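Local coordinates for protein aminoglycoside phosphotransferase (Streptomyces rimosus, PDB 6FUC) that probably transfers a phosphate group from ATP to streptomycin, as an antibiotic-resistance kinase of the phosphotransferase enzyme family, at residues R59-G70 with A205-L213; L117-C125 with A181-D189. All coordinates share one frame; numbering follows the deposited sequence. Where two conformers were deposited one is given.

Contact 1 of 2, residues R59-G70 with A205-L213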
ATOM      1  N   ARG A  59      -4.024 -10.248   7.037  1.00  6.84           N
ATOM      2  CA  ARG A  59      -4.534  -9.711   5.769  1.00  6.90           C
ATOM      3  C   ARG A  59      -4.071 -10.555   4.590  1.00  6.79           C
ATOM      4  O   ARG A  59      -4.850 -10.879   3.691  1.00  7.34           O
ATOM      5  CB  ARG A  59      -4.109  -8.279   5.641  1.00  6.63           C
ATOM      6  CG  ARG A  59      -4.974  -7.360   6.517  1.00  6.83           C
ATOM      7  CD  ARG A  59      -4.288  -6.039   6.803  1.00  6.73           C
ATOM      8  NE  ARG A  59      -5.187  -5.043   7.379  1.00  7.24           N
ATOM      9  CZ  ARG A  59      -5.495  -5.052   8.659  1.00  9.31           C
ATOM     10  NH1 ARG A  59      -5.027  -5.960   9.508  1.00 10.40           N
ATOM     11  NH2 ARG A  59      -6.403  -4.171   9.105  1.00 10.79           N
ATOM     12  N   VAL A  60      -2.785 -10.928   4.572  1.00  6.98           N
ATOM     13  CA  VAL A  60      -2.260 -11.715   3.450  1.00  7.22           C
ATOM     14  C   VAL A  60      -2.962 -13.076   3.432  1.00  7.25           C
ATOM     15  O   VAL A  60      -3.420 -13.560   2.383  1.00  7.77           O
ATOM     16  CB  VAL A  60      -0.735 -11.903   3.592  1.00  7.29           C
ATOM     17  CG1 VAL A  60      -0.201 -12.842   2.525  1.00  8.57           C
ATOM     18  CG2 VAL A  60       0.003 -10.557   3.554  1.00  8.76           C
ATOM     19  N   SER A  61      -3.010 -13.731   4.631  1.00  7.29           N
ATOM     20  CA  SER A  61      -3.648 -15.023   4.669  1.00  8.19           C
ATOM     21  C   SER A  61      -5.115 -14.984   4.297  1.00  7.59           C
ATOM     22  O   SER A  61      -5.621 -15.847   3.583  1.00  8.63           O
ATOM     23  CB  SER A  61      -3.434 -15.607   6.040  1.00 10.46           C
ATOM     24  OG  SER A  61      -4.109 -16.638   6.239  0.33 11.14           O
ATOM     25  N   TRP A  62      -5.852 -13.981   4.773  1.00  6.97           N
ATOM     26  CA  TRP A  62      -7.252 -13.863   4.407  1.00  7.28           C
ATOM     27  C   TRP A  62      -7.403 -13.629   2.905  1.00  7.11           C
ATOM     28  O   TRP A  62      -8.272 -14.244   2.257  1.00  7.56           O
ATOM     29  CB  TRP A  62      -7.942 -12.773   5.217  1.00  7.15           C
ATOM     30  CG  TRP A  62      -9.358 -12.573   4.855  1.00  6.83           C
ATOM     31  CD1 TRP A  62     -10.432 -13.323   5.243  1.00  7.58           C
ATOM     32  CD2 TRP A  62      -9.905 -11.580   3.957  1.00  7.02           C
ATOM     33  NE1 TRP A  62     -11.575 -12.851   4.685  1.00  7.55           N
ATOM     34  CE2 TRP A  62     -11.294 -11.763   3.906  1.00  7.42           C
ATOM     35  CE3 TRP A  62      -9.344 -10.525   3.248  1.00  7.68           C
ATOM     36  CZ2 TRP A  62     -12.119 -10.921   3.164  1.00  7.70           C
ATOM     37  CZ3 TRP A  62     -10.170  -9.709   2.483  1.00  8.04           C
ATOM     38  CH2 TRP A  62     -11.518  -9.935   2.463  1.00  8.19           C
ATOM     39  N   LEU A  63      -6.590 -12.742   2.351  1.00  7.04           N
ATOM     40  CA  LEU A  63      -6.748 -12.447   0.909  1.00  7.19           C
ATOM     41  C   LEU A  63      -6.518 -13.664   0.069  1.00  7.83           C
ATOM     42  O   LEU A  63      -7.127 -13.802  -1.014  1.00  8.13           O
ATOM     43  CB  LEU A  63      -5.849 -11.286   0.476  1.00  8.08           C
ATOM     44  CG  LEU A  63      -6.197 -10.684  -0.878  1.00  8.22           C
ATOM     45  CD1 LEU A  63      -7.503  -9.920  -0.843  1.00  8.99           C
ATOM     46  CD2 LEU A  63      -5.103  -9.792  -1.364  1.00 10.80           C
ATOM     47  N   SER A  64      -5.681 -14.596   0.537  1.00  8.34           N
ATOM     48  CA  SER A  64      -5.449 -15.832  -0.186  1.00  9.68           C
ATOM     49  C   SER A  64      -6.719 -16.678  -0.312  1.00 10.15           C
ATOM     50  O   SER A  64      -6.708 -17.645  -1.072  1.00 12.57           O
ATOM     51  CB  SER A  64      -4.357 -16.675   0.501  1.00 11.10           C
ATOM     52  OG  SER A  64      -4.791 -17.392   1.636  0.50 14.56           O
ATOM     53  N   THR A  65      -7.765 -16.370   0.446  1.00  8.46           N
ATOM     54  CA  THR A  65      -9.040 -17.102   0.370  1.00  8.63           C
ATOM     55  C   THR A  65     -10.083 -16.366  -0.487  1.00  8.00           C
ATOM     56  O   THR A  65     -11.215 -16.849  -0.627  1.00  9.03           O
ATOM     57  CB  THR A  65      -9.640 -17.349   1.750  1.00  8.94           C
ATOM     58  OG1 THR A  65     -10.185 -16.137   2.309  1.00  8.76           O
ATOM     59  CG2 THR A  65      -8.684 -17.960   2.723  1.00  9.28           C
ATOM     60  N   GLN A  66      -9.731 -15.223  -1.068  1.00  7.99           N
ATOM     61  CA  GLN A  66     -10.649 -14.301  -1.714  1.00  8.32           C
ATOM     62  C   GLN A  66     -10.525 -14.236  -3.238  1.00  8.66           C
ATOM     63  O   GLN A  66     -11.132 -13.399  -3.881  1.00 10.08           O
ATOM     64  CB  GLN A  66     -10.543 -12.909  -1.135  1.00  7.95           C
ATOM     65  CG  GLN A  66     -10.836 -12.868   0.357  1.00  7.83           C
ATOM     66  CD  GLN A  66     -12.269 -13.280   0.631  1.00  8.25           C
ATOM     67  OE1 GLN A  66     -13.192 -12.630   0.119  1.00  8.99           O
ATOM     68  NE2 GLN A  66     -12.460 -14.311   1.422  1.00  8.94           N
ATOM     69  N   ASP A  67      -9.689 -15.095  -3.784  1.00  9.23           N
ATOM     70  CA  ASP A  67      -9.471 -15.087  -5.262  1.00 10.70           C
ATOM     71  C   ASP A  67      -8.966 -13.772  -5.805  1.00 10.17           C
ATOM     72  O   ASP A  67      -9.407 -13.324  -6.882  1.00 13.07           O
ATOM     73  CB  ASP A  67     -10.667 -15.603  -6.038  1.00 13.93           C
ATOM     74  CG  ASP A  67     -10.336 -16.004  -7.419  1.00 18.83           C
ATOM     75  OD1 ASP A  67      -9.213 -16.441  -7.732  1.00 23.53           O
ATOM     76  OD2 ASP A  67     -11.248 -15.943  -8.242  1.00 25.65           O
ATOM     77  N   ILE A  68      -8.089 -13.117  -5.063  1.00  9.58           N
ATOM     78  CA  ILE A  68      -7.391 -11.903  -5.478  1.00  8.95           C
ATOM     79  C   ILE A  68      -5.917 -12.237  -5.442  1.00  8.80           C
ATOM     80  O   ILE A  68      -5.429 -12.725  -4.414  1.00  9.76           O
ATOM     81  CB  ILE A  68      -7.654 -10.718  -4.533  1.00  9.24           C
ATOM     82  CG1 ILE A  68      -9.137 -10.382  -4.421  1.00  9.99           C
ATOM     83  CG2 ILE A  68      -6.861  -9.500  -4.965  1.00  9.42           C
ATOM     84  CD1 ILE A  68      -9.833  -9.996  -5.695  1.00 10.52           C
ATOM     85  N   PRO A  69      -5.152 -12.008  -6.513  1.00  9.47           N
ATOM     86  CA  PRO A  69      -3.786 -12.490  -6.527  1.00  9.20           C
ATOM     87  C   PRO A  69      -2.872 -11.674  -5.610  1.00  8.34           C
ATOM     88  O   PRO A  69      -2.852 -10.452  -5.600  1.00  8.61           O
ATOM     89  CB  PRO A  69      -3.384 -12.317  -7.999  1.00 10.64           C
ATOM     90  CG  PRO A  69      -4.238 -11.174  -8.502  1.00 11.44           C
ATOM     91  CD  PRO A  69      -5.543 -11.410  -7.806  1.00 11.47           C
ATOM     92  N   GLY A  70      -2.067 -12.400  -4.846  1.00  9.46           N
ATOM     93  CA  GLY A  70      -1.210 -11.807  -3.821  1.00  8.73           C
ATOM     94  C   GLY A  70      -0.261 -12.871  -3.289  1.00  8.69           C
ATOM     95  O   GLY A  70      -0.212 -13.993  -3.761  1.00 10.22           O
ATOM     96  N   ALA A 205       0.052  -9.381 -12.115  1.00  8.82           N
ATOM     97  CA  ALA A 205       0.454 -10.638 -11.487  1.00  8.97           C
ATOM     98  C   ALA A 205      -0.058 -10.746 -10.069  1.00  9.38           C
ATOM     99  O   ALA A 205      -0.424 -11.858  -9.622  1.00 10.93           O
ATOM    100  CB  ALA A 205       1.974 -10.797 -11.495  1.00 10.02           C
ATOM    101  N   GLY A 206      -0.065  -9.658  -9.325  1.00  8.32           N
ATOM    102  CA  GLY A 206      -0.624  -9.684  -7.971  1.00  8.40           C
ATOM    103  C   GLY A 206      -0.313  -8.404  -7.270  1.00  7.28           C
ATOM    104  O   GLY A 206       0.380  -7.535  -7.790  1.00 10.03           O
ATOM    105  N   PHE A 207      -0.850  -8.299  -6.065  1.00  7.27           N
ATOM    106  CA  PHE A 207      -0.618  -7.165  -5.175  1.00  7.75           C
ATOM    107  C   PHE A 207       0.319  -7.587  -4.035  1.00  7.81           C
ATOM    108  O   PHE A 207       0.262  -8.743  -3.621  1.00  9.26           O
ATOM    109  CB  PHE A 207      -1.934  -6.704  -4.576  1.00  8.14           C
ATOM    110  CG  PHE A 207      -2.940  -6.245  -5.591  1.00  8.52           C
ATOM    111  CD1 PHE A 207      -2.835  -5.020  -6.185  1.00  9.40           C
ATOM    112  CD2 PHE A 207      -3.977  -7.067  -5.992  1.00 10.59           C
ATOM    113  CE1 PHE A 207      -3.756  -4.584  -7.135  1.00 10.37           C
ATOM    114  CE2 PHE A 207      -4.907  -6.634  -6.954  1.00 12.15           C
ATOM    115  CZ  PHE A 207      -4.778  -5.378  -7.476  1.00 10.86           C
ATOM    116  N   ILE A 208       1.123  -6.650  -3.545  1.00  7.14           N
ATOM    117  CA  ILE A 208       1.971  -6.888  -2.403  1.00  7.38           C
ATOM    118  C   ILE A 208       1.770  -5.786  -1.349  1.00  6.66           C
ATOM    119  O   ILE A 208       1.050  -4.820  -1.605  1.00  7.58           O
ATOM    120  CB  ILE A 208       3.452  -7.017  -2.807  1.00  8.23           C
ATOM    121  CG1 ILE A 208       3.991  -5.703  -3.401  1.00  8.69           C
ATOM    122  CG2 ILE A 208       3.680  -8.196  -3.724  1.00  9.17           C
ATOM    123  CD1 ILE A 208       5.499  -5.611  -3.416  1.00 10.80           C
ATOM    124  N   ASP A 209       2.402  -5.948  -0.207  1.00  7.32           N
ATOM    125  CA  ASP A 209       2.428  -4.917   0.840  1.00  8.17           C
ATOM    126  C   ASP A 209       1.006  -4.541   1.282  1.00  7.32           C
ATOM    127  O   ASP A 209       0.546  -3.401   1.226  1.00  7.94           O
ATOM    128  CB  ASP A 209       3.318  -3.746   0.474  1.00 10.29           C
ATOM    129  CG  ASP A 209       4.820  -4.191   0.494  1.00 14.50           C
ATOM    130  OD1 ASP A 209       5.178  -5.252   1.034  1.00 18.33           O
ATOM    131  OD2 ASP A 209       5.648  -3.476  -0.094  1.00 17.40           O
ATOM    132  N   LEU A 210       0.336  -5.601   1.796  1.00  7.07           N
ATOM    133  CA  LEU A 210      -1.088  -5.599   2.133  1.00  7.09           C
ATOM    134  C   LEU A 210      -1.413  -5.257   3.550  1.00  6.60           C
ATOM    135  O   LEU A 210      -2.526  -5.480   4.018  1.00  6.92           O
ATOM    136  CB  LEU A 210      -1.659  -6.970   1.745  1.00  7.98           C
ATOM    137  CG  LEU A 210      -1.652  -7.299   0.278  1.00 10.29           C
ATOM    138  CD1 LEU A 210      -1.730  -8.770   0.008  1.00 14.53           C
ATOM    139  CD2 LEU A 210      -2.774  -6.593  -0.424  1.00 11.38           C
ATOM    140  N   GLY A 211      -0.455  -4.658   4.278  1.00  6.50           N
ATOM    141  CA  GLY A 211      -0.627  -4.410   5.683  1.00  7.63           C
ATOM    142  C   GLY A 211      -1.708  -3.447   6.092  1.00  6.78           C
ATOM    143  O   GLY A 211      -2.095  -3.426   7.258  1.00  8.30           O
ATOM    144  N   ARG A 212      -2.233  -2.640   5.148  1.00  6.71           N
ATOM    145  CA  ARG A 212      -3.344  -1.715   5.383  1.00  7.07           C
ATOM    146  C   ARG A 212      -4.630  -2.160   4.722  1.00  6.84           C
ATOM    147  O   ARG A 212      -5.576  -1.360   4.680  1.00  9.23           O
ATOM    148  CB  ARG A 212      -2.949  -0.290   4.994  1.00  7.85           C
ATOM    149  CG  ARG A 212      -1.941   0.291   5.923  1.00  9.66           C
ATOM    150  CD  ARG A 212      -1.581   1.727   5.513  1.00 11.42           C
ATOM    151  NE  ARG A 212      -0.766   2.345   6.527  1.00 12.72           N
ATOM    152  CZ  ARG A 212      -0.664   3.666   6.666  1.00 13.16           C
ATOM    153  NH1 ARG A 212      -1.249   4.474   5.829  1.00 13.37           N
ATOM    154  NH2 ARG A 212       0.062   4.156   7.662  1.00 16.22           N
ATOM    155  N   LEU A 213      -4.714  -3.360   4.216  1.00  6.52           N
ATOM    156  CA  LEU A 213      -5.926  -3.833   3.525  1.00  6.60           C
ATOM    157  C   LEU A 213      -7.136  -3.650   4.447  1.00  6.30           C
ATOM    158  O   LEU A 213      -7.086  -3.928   5.651  1.00  6.92           O
ATOM    159  CB  LEU A 213      -5.721  -5.286   3.173  1.00  8.09           C
ATOM    160  CG  LEU A 213      -6.893  -5.984   2.517  1.00  8.92           C
ATOM    161  CD1 LEU A 213      -6.551  -6.806   1.293  0.50 10.60           C
ATOM    162  CD2 LEU A 213      -7.820  -6.575   3.404  0.50  7.13           C
TER
HETATM  163  O   HOH W   1      -6.174  -1.650   7.796  1.00 14.77           O
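R59, in the last turns of helix 50-63, reaches across to L213 with its chain extended from CG to NE. NE donates to L213 O at 2.8 Å; the bond follows a lone pair of the carbonyl (C=O...N 136°) but is bent at the hydrogen (143°). Water 1 accepts from R59 NH2, and NH1 is bonded to A55 O, so the other two nitrogens also have partners. V60 CG2 lies 4.3 Å from L210 CD1. W62 CZ3 approaches L213 CD2 only tentatively, since L213 was modelled in two conformers. The L63 side chain crosses that of L210 at about a right angle, CD2 lying 3.8 Å from L210 CD1. After the turn L63-Q66, I68 CG2 rests obliquely against the F207 ring, 3.9 Å from CD2. P69 O then accepts from F207 N at 3.0 Å, the donor lying 36° above the carbonyl plane. G70 CA approaches F207 O, a buried oxygen without another partner, in a C-H...O contact. Just before F207 in its own strand, A205 and G206 together face I196, a classic beta bulge. In a kinase-like fold, this pairing probably corresponds to helix C meeting the DFG segment, with D209 and L210 in the Asp and Phe places.

Contact 2 of 2, residues L117-C125 with A181-D189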
ATOM      1  N   LEU A 117     -10.784  -6.456  -6.678  1.00  8.59           N
ATOM      2  CA  LEU A 117     -10.533  -6.319  -5.252  1.00  8.19           C
ATOM      3  C   LEU A 117     -11.631  -5.499  -4.580  1.00  8.42           C
ATOM      4  O   LEU A 117     -12.184  -5.873  -3.513  1.00  8.84           O
ATOM      5  CB  LEU A 117      -9.174  -5.703  -5.024  1.00  8.87           C
ATOM      6  CG  LEU A 117      -8.803  -5.312  -3.616  1.00  8.80           C
ATOM      7  CD1 LEU A 117      -8.725  -6.510  -2.683  1.00  9.51           C
ATOM      8  CD2 LEU A 117      -7.478  -4.573  -3.617  1.00 11.17           C
ATOM      9  N   HIS A 118     -11.971  -4.375  -5.228  1.00  9.45           N
ATOM     10  CA  HIS A 118     -12.992  -3.487  -4.760  1.00 10.80           C
ATOM     11  C   HIS A 118     -14.457  -4.040  -4.931  1.00 11.31           C
ATOM     12  O   HIS A 118     -15.451  -3.325  -4.687  1.00 12.48           O
ATOM     13  CB  HIS A 118     -12.916  -2.148  -5.449  1.00  8.83           C
ATOM     14  CG  HIS A 118     -11.723  -1.315  -5.078  1.00  7.86           C
ATOM     15  ND1 HIS A 118     -11.616  -0.011  -5.484  1.00  8.49           N
ATOM     16  CD2 HIS A 118     -10.638  -1.560  -4.307  1.00  8.11           C
ATOM     17  CE1 HIS A 118     -10.506   0.505  -5.006  1.00  8.15           C
ATOM     18  NE2 HIS A 118      -9.866  -0.428  -4.296  1.00  8.42           N
ATOM     19  N   GLU A 119     -14.605  -5.203  -5.411  1.00 10.16           N
ATOM     20  CA  GLU A 119     -15.888  -5.871  -5.454  1.00 11.98           C
ATOM     21  C   GLU A 119     -16.021  -6.919  -4.391  1.00 11.68           C
ATOM     22  O   GLU A 119     -17.140  -7.430  -4.223  1.00 14.41           O
ATOM     23  CB  GLU A 119     -16.149  -6.447  -6.867  1.00 14.69           C
ATOM     24  CG  GLU A 119     -16.538  -5.292  -7.789  1.00 18.27           C
ATOM     25  CD  GLU A 119     -16.782  -5.723  -9.211  1.00 23.06           C
ATOM     26  OE1 GLU A 119     -16.547  -6.870  -9.564  1.00 33.25           O
ATOM     27  OE2 GLU A 119     -17.172  -4.893 -10.026  1.00 28.55           O
ATOM     28  N   LEU A 120     -14.991  -7.208  -3.597  1.00  9.88           N
ATOM     29  CA  LEU A 120     -15.210  -8.066  -2.433  1.00  9.60           C
ATOM     30  C   LEU A 120     -16.262  -7.430  -1.534  1.00 10.18           C
ATOM     31  O   LEU A 120     -16.270  -6.225  -1.365  1.00 12.48           O
ATOM     32  CB  LEU A 120     -13.920  -8.252  -1.651  1.00  9.80           C
ATOM     33  CG  LEU A 120     -12.810  -9.034  -2.374  1.00 10.77           C
ATOM     34  CD1 LEU A 120     -11.616  -9.123  -1.462  1.00 10.73           C
ATOM     35  CD2 LEU A 120     -13.288 -10.398  -2.823  1.00 11.67           C
ATOM     36  N   PRO A 121     -17.191  -8.193  -0.945  1.00 10.07           N
ATOM     37  CA  PRO A 121     -18.240  -7.568  -0.142  1.00  9.64           C
ATOM     38  C   PRO A 121     -17.713  -6.932   1.125  1.00  8.58           C
ATOM     39  O   PRO A 121     -17.161  -7.611   1.962  1.00  9.30           O
ATOM     40  CB  PRO A 121     -19.199  -8.741   0.160  1.00 11.80           C
ATOM     41  CG  PRO A 121     -18.371  -9.949  -0.062  1.00 16.60           C
ATOM     42  CD  PRO A 121     -17.367  -9.626  -1.088  1.00 11.10           C
ATOM     43  N   PRO A 122     -17.817  -5.619   1.259  1.00  8.71           N
ATOM     44  CA  PRO A 122     -17.025  -4.997   2.323  1.00  9.68           C
ATOM     45  C   PRO A 122     -17.444  -5.372   3.706  1.00  9.19           C
ATOM     46  O   PRO A 122     -16.622  -5.411   4.638  1.00 10.45           O
ATOM     47  CB  PRO A 122     -17.141  -3.492   2.039  1.00 11.93           C
ATOM     48  CG  PRO A 122     -18.231  -3.349   1.171  1.00 16.51           C
ATOM     49  CD  PRO A 122     -18.435  -4.606   0.386  1.00 10.56           C
ATOM     50  N   GLU A 123     -18.742  -5.639   3.888  1.00  9.48           N
ATOM     51  CA  GLU A 123     -19.259  -6.026   5.215  1.00 11.18           C
ATOM     52  C   GLU A 123     -18.723  -7.405   5.650  1.00 12.18           C
ATOM     53  O   GLU A 123     -18.800  -7.696   6.851  1.00 16.52           O
ATOM     54  CB  GLU A 123     -20.779  -6.007   5.242  1.00 13.47           C
ATOM     55  CG  GLU A 123     -21.503  -7.131   4.558  1.00 15.36           C
ATOM     56  CD  GLU A 123     -21.453  -7.203   3.030  1.00 14.54           C
ATOM     57  OE1 GLU A 123     -20.891  -6.314   2.329  1.00 15.54           O
ATOM     58  OE2 GLU A 123     -22.103  -8.168   2.536  1.00 17.13           O
ATOM     59  N   LYS A 124     -18.184  -8.188   4.726  1.00 10.86           N
ATOM     60  CA  LYS A 124     -17.617  -9.479   5.060  1.00 12.48           C
ATOM     61  C   LYS A 124     -16.114  -9.393   5.299  1.00 11.80           C
ATOM     62  O   LYS A 124     -15.486 -10.394   5.657  1.00 16.11           O
ATOM     63  CB  LYS A 124     -17.949 -10.481   3.981  1.00 12.66           C
ATOM     64  CG  LYS A 124     -19.484 -10.596   3.795  1.00 12.90           C
ATOM     65  CD  LYS A 124     -19.786 -11.787   2.904  1.00 14.82           C
ATOM     66  CE  LYS A 124     -21.216 -11.820   2.384  1.00 15.30           C
ATOM     67  NZ  LYS A 124     -22.175 -11.162   3.231  0.50 12.72           N
ATOM     68  N   CYS A 125     -15.538  -8.259   5.070  1.00 10.04           N
ATOM     69  CA  CYS A 125     -14.094  -8.146   5.294  1.00  8.96           C
ATOM     70  C   CYS A 125     -13.835  -8.067   6.770  1.00  8.07           C
ATOM     71  O   CYS A 125     -14.414  -7.257   7.441  1.00 10.03           O
ATOM     72  CB  CYS A 125     -13.565  -6.886   4.603  1.00 10.62           C
ATOM     73  SG  CYS A 125     -11.786  -6.749   4.636  1.00  8.50           S
ATOM     74  N   ALA A 181     -21.236   5.759   2.013  1.00 13.05           N
ATOM     75  CA  ALA A 181     -21.983   5.525   0.821  1.00 13.26           C
ATOM     76  C   ALA A 181     -21.274   4.667  -0.195  1.00 10.76           C
ATOM     77  O   ALA A 181     -21.952   3.950  -0.951  1.00 13.30           O
ATOM     78  CB  ALA A 181     -22.320   6.871   0.212  1.00 14.09           C
ATOM     79  N   GLN A 182     -19.971   4.697  -0.226  1.00 10.10           N
ATOM     80  CA  GLN A 182     -19.224   3.982  -1.256  1.00  9.99           C
ATOM     81  C   GLN A 182     -17.983   3.467  -0.443  0.50  9.20           C
ATOM     82  O   GLN A 182     -17.001   4.148  -0.253  0.50  9.66           O
ATOM     83  CB  GLN A 182     -18.723   4.894  -2.380  1.00 13.32           C
ATOM     84  CG  GLN A 182     -19.794   5.633  -3.231  0.50 18.86           C
ATOM     85  CD  GLN A 182     -19.366   6.900  -4.022  0.50 20.73           C
ATOM     86  OE1 GLN A 182     -18.275   7.231  -4.143  0.50 23.67           O
ATOM     87  NE2 GLN A 182     -20.356   7.601  -4.542  0.50 26.98           N
ATOM     88  N   THR A 183     -18.174   2.382   0.237  1.00  8.59           N
ATOM     89  CA  THR A 183     -17.061   1.644   0.811  1.00  8.45           C
ATOM     90  C   THR A 183     -16.734   0.421  -0.041  1.00  7.67           C
ATOM     91  O   THR A 183     -17.635  -0.245  -0.565  1.00  9.91           O
ATOM     92  CB  THR A 183     -17.452   1.184   2.252  1.00 10.25           C
ATOM     93  OG1 THR A 183     -17.508   2.290   3.120  0.50 15.72           O
ATOM     94  CG2 THR A 183     -16.517   0.147   2.893  0.50 11.44           C
ATOM     95  N   VAL A 184     -15.451   0.142  -0.118  1.00  6.93           N
ATOM     96  CA  VAL A 184     -14.929  -1.048  -0.767  1.00  7.90           C
ATOM     97  C   VAL A 184     -13.849  -1.649   0.119  1.00  7.36           C
ATOM     98  O   VAL A 184     -13.390  -1.014   1.071  1.00  8.12           O
ATOM     99  CB  VAL A 184     -14.353  -0.747  -2.169  1.00  9.08           C
ATOM    100  CG1 VAL A 184     -15.369  -0.109  -3.082  1.00 10.64           C
ATOM    101  CG2 VAL A 184     -13.128   0.125  -2.069  1.00  9.51           C
ATOM    102  N   VAL A 185     -13.413  -2.878  -0.207  1.00  7.30           N
ATOM    103  CA  VAL A 185     -12.189  -3.423   0.368  1.00  7.06           C
ATOM    104  C   VAL A 185     -11.012  -2.866  -0.400  1.00  6.97           C
ATOM    105  O   VAL A 185     -10.789  -3.188  -1.558  1.00  8.78           O
ATOM    106  CB  VAL A 185     -12.164  -4.947   0.344  1.00  8.11           C
ATOM    107  CG1 VAL A 185     -10.866  -5.451   0.936  1.00  9.25           C
ATOM    108  CG2 VAL A 185     -13.387  -5.535   1.064  1.00  8.67           C
ATOM    109  N   CYS A 186     -10.300  -1.915   0.230  1.00  6.76           N
ATOM    110  CA  CYS A 186      -9.132  -1.310  -0.349  1.00  6.93           C
ATOM    111  C   CYS A 186      -7.856  -2.154  -0.093  1.00  6.70           C
ATOM    112  O   CYS A 186      -7.709  -2.773   0.948  1.00  7.44           O
ATOM    113  CB  CYS A 186      -8.878   0.084   0.234  1.00  7.62           C
ATOM    114  SG  CYS A 186      -9.920   1.373  -0.427  1.00  9.79           S
ATOM    115  N   HIS A 187      -6.951  -2.087  -1.059  1.00  6.66           N
ATOM    116  CA  HIS A 187      -5.587  -2.574  -0.837  1.00  6.99           C
ATOM    117  C   HIS A 187      -4.936  -1.893   0.361  1.00  6.91           C
ATOM    118  O   HIS A 187      -4.261  -2.545   1.156  1.00  7.90           O
ATOM    119  CB  HIS A 187      -4.790  -2.283  -2.127  1.00  7.15           C
ATOM    120  CG  HIS A 187      -3.356  -2.589  -1.987  1.00  6.84           C
ATOM    121  ND1 HIS A 187      -2.488  -1.765  -1.330  1.00  7.31           N
ATOM    122  CD2 HIS A 187      -2.651  -3.666  -2.408  1.00  7.87           C
ATOM    123  CE1 HIS A 187      -1.305  -2.357  -1.323  1.00  7.51           C
ATOM    124  NE2 HIS A 187      -1.371  -3.500  -2.005  1.00  8.12           N
ATOM    125  N   GLY A 188      -5.128  -0.586   0.426  1.00  7.03           N
ATOM    126  CA  GLY A 188      -4.713   0.196   1.569  1.00  7.68           C
ATOM    127  C   GLY A 188      -3.466   1.002   1.376  1.00  7.43           C
ATOM    128  O   GLY A 188      -3.247   1.937   2.159  1.00  8.42           O
ATOM    129  N   ASP A 189      -2.652   0.660   0.386  1.00  7.34           N
ATOM    130  CA  ASP A 189      -1.444   1.424   0.049  1.00  7.37           C
ATOM    131  C   ASP A 189      -1.171   1.206  -1.445  1.00  7.88           C
ATOM    132  O   ASP A 189      -0.154   0.635  -1.849  1.00  8.43           O
ATOM    133  CB  ASP A 189      -0.266   1.015   0.902  1.00  9.02           C
ATOM    134  CG  ASP A 189       0.989   1.783   0.607  1.00 10.51           C
ATOM    135  OD1 ASP A 189       0.879   2.915   0.112  1.00 14.53           O
ATOM    136  OD2 ASP A 189       2.090   1.255   0.886  1.00 14.38           O
TER
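H118 and V184 meet in a CH-pi contact. V184 CG2 stands 3.6 Å from the centroid of the H118 imidazole and only 11° off the ring normal, hence directly over one face. In V184, CG1 is anti to the carbonyl carbon (chi1 -57°) and lies against H118 O, which puts CG2 between the backbone N and the carbonyl carbon and over the ring. The ring cannot turn easily, because ND1 is hydrogen-bonded to Y251 OH and NE2 to D221 OD2. C186 SG is a further, oblique neighbour, 4.9 Å from the ring centroid.

Apolar packing centres on V185, whose CB points toward 117-125. Its CG2 branch enters a nest formed by L120 CB, P122 CA and C125 CB, the last at 3.8 Å. CG1, anti to the backbone N (chi1 179°), faces L117 CD1, and C125 SG lies beside both branches. L117 reaches past the strand's end, where CD2 meets H187 CB at 3.8 Å. At the other end P122 CG faces T183 O.

Polar atoms join without a hydrogen bond between the segments. V185 O, buried with no partner in the model, has H118 CD2 at 3.2 Å, oblique to the ring, and L117 CG at 3.6 Å. Inside 181-189, D189 N donates to H187 ND1 at 3.0 Å in the imidazole plane, bridging the turn of the HGD sequence, the Brenner motif of these kinases, in which D189 is probably the catalytic aspartate.

D221 OD2 also accepts from H187 N, and OD1 from G188 N, so one carboxylate secures both H118 and the start of this loop. The chemistry therefore implies a mainly apolar interface with no hydrogen bond of its own, whose H118 ring is oriented at least partly by Y251 and D221.

Both contacts are partly buried, but contact 1 lies deeper: its centre is about 11 Å from the chain's centre, against about 14 Å for that of contact 2, and the two contact centres are about 12 Å apart. They meet at H187: its NE2 lies 2.8 Å from I208 O, a probable hydrogen bond, and its CD2 packs 3.5 Å from L210 CD2. L117 on L63 also ties helix 100-117 to helix 50-63. Contact 1 binds an N-lobe helix to a strand and its following loop through backbone carbonyls and aliphatic chains; contact 2, where the loop after helix 100-117 meets strand 184-186, depends on methyls and an imidazole face. The succession L63, L210, H187 and D221 is reminiscent of the regulatory spine of protein kinases.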